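Local structure of FdhC (Acinetobacter nosocomialis, 5KTC) at residues Ala107-Glu110 against Ser111-Val115; Phe85-Asn88 against Pro89-Phe92. The protein acts as a GNAT-superfamily sugar N-acyltransferase, transferring a 3-hydroxybutanoyl group from coenzyme A to the amino group of a dTDP-linked 3-amino-3,6-dideoxy-D-galactose. All coordinates share one frame; numbering follows the deposited sequence.

Contact 1: residues Ala107-Glu110 against Ser111-Val115. With COA (coenzyme A), chain D.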
# COMPACT_ATOMS: atom_id res chain seq x y z
N ALA A 107 7.56 4.04 -7.74
CA ALA A 107 7.10 3.00 -6.79
C ALA A 107 5.78 3.34 -6.09
O ALA A 107 4.97 2.45 -5.78
CB ALA A 107 8.17 2.77 -5.74
N ALA A 108 5.62 4.62 -5.76
CA ALA A 108 4.41 5.07 -5.02
C ALA A 108 3.16 4.78 -5.86
O ALA A 108 2.18 4.19 -5.38
CB ALA A 108 4.51 6.55 -4.62
N VAL A 109 3.23 5.13 -7.14
CA VAL A 109 2.10 4.85 -8.06
C VAL A 109 1.89 3.36 -8.22
O VAL A 109 0.74 2.86 -8.16
CB VAL A 109 2.30 5.51 -9.45
CG1 VAL A 109 1.14 5.22 -10.35
CG2 VAL A 109 2.54 6.99 -9.33
N GLU A 110 2.96 2.62 -8.45
CA GLU A 110 2.79 1.19 -8.71
C GLU A 110 2.20 0.43 -7.50
O GLU A 110 1.31 -0.43 -7.61
CB GLU A 110 4.17 0.57 -9.04
CG GLU A 110 4.78 1.08 -10.36
CD GLU A 110 6.09 0.42 -10.75
OE1 GLU A 110 6.50 -0.61 -10.19
OE2 GLU A 110 6.67 0.92 -11.70
N SER A 111 2.76 0.75 -6.34
CA SER A 111 2.35 0.07 -5.07
C SER A 111 0.90 0.41 -4.72
O SER A 111 0.12 -0.50 -4.37
CB SER A 111 3.32 0.37 -3.94
OG SER A 111 3.43 1.72 -3.62
N ALA A 112 0.49 1.67 -4.91
CA ALA A 112 -0.90 2.01 -4.67
C ALA A 112 -1.86 1.18 -5.61
O ALA A 112 -2.88 0.58 -5.17
CB ALA A 112 -1.14 3.55 -4.82
N LEU A 113 -1.47 1.08 -6.88
CA LEU A 113 -2.26 0.37 -7.83
C LEU A 113 -2.35 -1.10 -7.48
O LEU A 113 -3.39 -1.71 -7.66
CB LEU A 113 -1.74 0.56 -9.28
CG LEU A 113 -1.82 2.00 -9.75
CD1 LEU A 113 -0.95 2.17 -11.02
CD2 LEU A 113 -3.31 2.38 -9.98
N LEU A 114 -1.28 -1.67 -6.97
CA LEU A 114 -1.26 -3.06 -6.68
C LEU A 114 -2.09 -3.28 -5.45
O LEU A 114 -2.76 -4.31 -5.34
CB LEU A 114 0.16 -3.55 -6.49
CG LEU A 114 1.02 -3.66 -7.77
CD1 LEU A 114 2.46 -4.02 -7.39
CD2 LEU A 114 0.44 -4.66 -8.77
N VAL A 115 -2.06 -2.34 -4.52
CA VAL A 115 -3.02 -2.44 -3.36
C VAL A 115 -4.44 -2.58 -3.82
O VAL A 115 -5.19 -3.43 -3.30
CB VAL A 115 -2.90 -1.28 -2.37
CG1 VAL A 115 -4.14 -1.18 -1.45
CG2 VAL A 115 -1.57 -1.36 -1.63
N1A COA D . 0.11 9.96 -12.06
C2A COA D . 1.37 10.06 -12.55
N3A COA D . 2.44 10.28 -11.77
C4A COA D . 2.26 10.31 -10.46
C5A COA D . 0.92 10.16 -9.85
C6A COA D . -0.19 9.98 -10.76
N6A COA D . -1.44 9.85 -10.32
N7A COA D . 1.06 10.23 -8.54
C8A COA D . 2.38 10.42 -8.30
N9A COA D . 3.09 10.48 -9.46
C1B COA D . 4.55 10.65 -9.60
C2B COA D . 5.03 11.76 -8.66
O2B COA D . 4.93 13.07 -9.22
C3B COA D . 6.42 11.32 -8.36
O3B COA D . 7.23 11.66 -9.49
P3B COA D . 8.29 12.87 -9.39
O7A COA D . 9.59 12.11 -9.09
O8A COA D . 8.09 13.28 -10.82
O9A COA D . 7.82 13.81 -8.31
C4B COA D . 6.31 9.82 -8.30
O4B COA D . 5.23 9.46 -9.17
C5B COA D . 6.19 9.27 -6.89
O5B COA D . 5.07 9.84 -6.25
P1A COA D . 5.26 10.67 -4.91
O1A COA D . 3.94 11.34 -4.60
O2A COA D . 6.57 11.40 -4.81
O3A COA D . 5.32 9.57 -3.73
P2A COA D . 6.47 9.10 -2.79
O4A COA D . 7.62 8.45 -3.52
O5A COA D . 6.86 10.17 -1.79
O6A COA D . 5.78 7.91 -1.98
CBP COA D . 4.97 7.63 0.30
CCP COA D . 4.72 8.24 -1.09
CDP COA D . 3.83 8.07 1.19
CEP COA D . 4.99 6.10 0.21
CAP COA D . 6.33 8.13 0.84
OAP COA D . 6.34 9.58 0.62
C9P COA D . 6.60 7.77 2.24
O9P COA D . 7.05 6.68 2.65
N8P COA D . 6.29 8.75 3.12
C7P COA D . 6.47 8.56 4.51
C6P COA D . 5.52 7.60 5.18
C5P COA D . 4.11 8.14 5.08
O5P COA D . 3.89 9.31 5.42
N4P COA D . 3.20 7.32 4.59
C3P COA D . 1.83 7.76 4.31
C2P COA D . 0.98 7.87 5.60
S1P COA D . -0.61 8.68 5.18
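S111 folds its hydroxyl back over the first turn of helix 107-122, giving its OG a 2.8 Å hydrogen bond to A107 O. The same carbonyl receives S111 N, also at 2.8 Å and from the opposite face of its plane, and is thus gripped twice. A first torsion of 61° sets OG between the backbone N and the carbonyl carbon of S111, where it can reach back one turn. The helical ladder continues with A112 N to A108 O at 3.1 Å and L113 N to V109 O at 3.1 Å.

V109 divides its branches between protein and cofactor. CG1, anti to the backbone N (chi1 -179°), meets L113 CD1 at 3.8 Å. CG2 rises against a face of the coenzyme A adenine, 3.5 Å from C4A. A108 is small enough for its CB to lie 3.2 Å from O6A, the ester oxygen between P2A and the pantetheine arm, and close to the bridging O3A of the pyrophosphate as well.

Further out, W97 NE1 donates to S111 OG, linking the helix to strand 91-99, while E110 extends away to bind T11 OG1 and T10 N through OE1. F177 covers V109 and L113. The chemistry suits a GNAT cofactor site: the apolar CG2 branch of V109 packs on the adenine, and the helix's amino end, with K103, K105 and K138, would probably favour the anionic phosphates.

Contact 2: residues Phe85-Asn88 against Pro89-Phe92; sequences FHEN and PKSF
The tip of the beta hairpin formed by strands 75-86 and 91-99 is closed by the antiparallel hydrogen-bonded pair H86 and S91. H86 N donates to S91 O at 2.9 Å, and S91 N returns a bond to H86 O, also 2.9 Å long. The second is nearly straight at hydrogen (166°), yet its donor stands above the carbonyl plane, 51° out of it.

Beyond this pair the chain reverses through E87-K90. The peptide between N88 and P89 is cis, bringing N88 CA within 3.0 Å of P89 CA and sharpening the turn. N88 has positive phi, a conformation asparagine tolerates better than most residues, and proline is the residue before which a cis peptide costs least.

On one face of the hairpin S91, small and buried, sets its OG 3.6 Å from H86 CB, while the imidazole NE2 of H86 is hydrogen-bonded to D84 OD1. Across the other face F85 and F92 cross obliquely: F85 CD1 rests on F92 CB at 3.7 Å. With chi1 at 69°, the F92 ring swings away from F85, so the contact is made by its CB instead. The ammonium of K90 has a cation-pi partner in F125.

F125 also meets the rings of F85 and F92, and F120 of helix 107-122 packs edge-to-face with F92. Strand 127-133 runs along the other edge of strand 91-99, bonding to the backbone of K90 and F92.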
# COMPACT_ATOMS: atom_id res chain seq x y z
N PHE A 85 -11.12 -4.97 7.89
CA PHE A 85 -12.14 -5.31 6.90
C PHE A 85 -13.57 -5.25 7.47
O PHE A 85 -13.79 -5.74 8.56
CB PHE A 85 -11.87 -6.75 6.44
CG PHE A 85 -10.49 -6.98 5.81
CD1 PHE A 85 -9.68 -5.94 5.39
CD2 PHE A 85 -10.05 -8.24 5.62
CE1 PHE A 85 -8.45 -6.19 4.77
CE2 PHE A 85 -8.83 -8.53 5.01
CZ PHE A 85 -8.01 -7.49 4.61
N HIS A 86 -14.51 -4.70 6.73
CA HIS A 86 -15.93 -4.56 7.16
C HIS A 86 -16.93 -4.86 6.02
O HIS A 86 -16.49 -5.17 4.90
CB HIS A 86 -16.18 -3.16 7.75
CG HIS A 86 -15.44 -2.93 9.01
ND1 HIS A 86 -16.00 -3.14 10.25
CD2 HIS A 86 -14.14 -2.61 9.24
CE1 HIS A 86 -15.10 -2.89 11.19
NE2 HIS A 86 -13.96 -2.59 10.60
N GLU A 87 -18.26 -4.75 6.31
CA GLU A 87 -19.34 -5.14 5.36
C GLU A 87 -20.46 -4.11 5.12
O GLU A 87 -20.62 -3.10 5.85
CB GLU A 87 -19.97 -6.43 5.85
CG GLU A 87 -18.97 -7.41 6.42
CD GLU A 87 -19.22 -8.81 5.96
OE1 GLU A 87 -19.82 -9.58 6.73
OE2 GLU A 87 -18.83 -9.11 4.80
N ASN A 88 -21.20 -4.34 4.03
CA ASN A 88 -22.35 -3.49 3.71
C ASN A 88 -22.06 -1.96 3.58
O ASN A 88 -22.67 -1.17 4.28
CB ASN A 88 -23.44 -3.73 4.76
CG ASN A 88 -23.81 -5.18 4.85
OD1 ASN A 88 -24.57 -5.68 4.04
ND2 ASN A 88 -23.18 -5.89 5.78
N PRO A 89 -21.16 -1.52 2.70
CA PRO A 89 -20.54 -2.36 1.67
C PRO A 89 -19.21 -3.04 2.16
O PRO A 89 -18.70 -2.78 3.26
CB PRO A 89 -20.35 -1.37 0.51
CG PRO A 89 -20.19 -0.00 1.18
CD PRO A 89 -20.76 -0.10 2.57
N LYS A 90 -18.70 -3.95 1.35
CA LYS A 90 -17.54 -4.70 1.73
C LYS A 90 -16.34 -3.72 1.64
O LYS A 90 -16.09 -3.18 0.57
CB LYS A 90 -17.41 -5.88 0.82
CG LYS A 90 -16.72 -7.05 1.47
CD LYS A 90 -17.08 -8.33 0.73
CE LYS A 90 -16.19 -9.46 1.17
NZ LYS A 90 -14.76 -9.20 0.83
N SER A 91 -15.66 -3.44 2.75
CA SER A 91 -14.62 -2.40 2.77
C SER A 91 -13.33 -2.88 3.38
O SER A 91 -13.31 -3.75 4.30
CB SER A 91 -15.11 -1.12 3.45
OG SER A 91 -15.24 -1.35 4.82
N PHE A 92 -12.22 -2.37 2.84
CA PHE A 92 -10.91 -2.64 3.45
C PHE A 92 -10.23 -1.32 3.69
O PHE A 92 -10.47 -0.40 2.99
CB PHE A 92 -10.00 -3.57 2.59
CG PHE A 92 -9.49 -2.95 1.32
CD1 PHE A 92 -10.27 -2.90 0.17
CD2 PHE A 92 -8.21 -2.43 1.26
CE1 PHE A 92 -9.80 -2.32 -1.00
CE2 PHE A 92 -7.75 -1.85 0.08
CZ PHE A 92 -8.53 -1.82 -1.05

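Contact 2 comes first along the chain and contact 1 follows, with strand 91-99 leading from one towards the other. Their centres are 21 Å apart: the hairpin turn lies at the periphery, at one end of its strands, about 18 Å from the centre of the chain, whereas the helical segment is only 6 Å from it. They nevertheless touch, V115 CG1 of contact 1 packing 4.0 Å from F92 CE2 of contact 2. Both belong to the GNAT domain, and strand 91-99, helix 107-122 and strand 127-133 form a beta-alpha-beta unit. Strand 91-99 thus runs from the peripheral turn to W97 and L99 at the coenzyme A site.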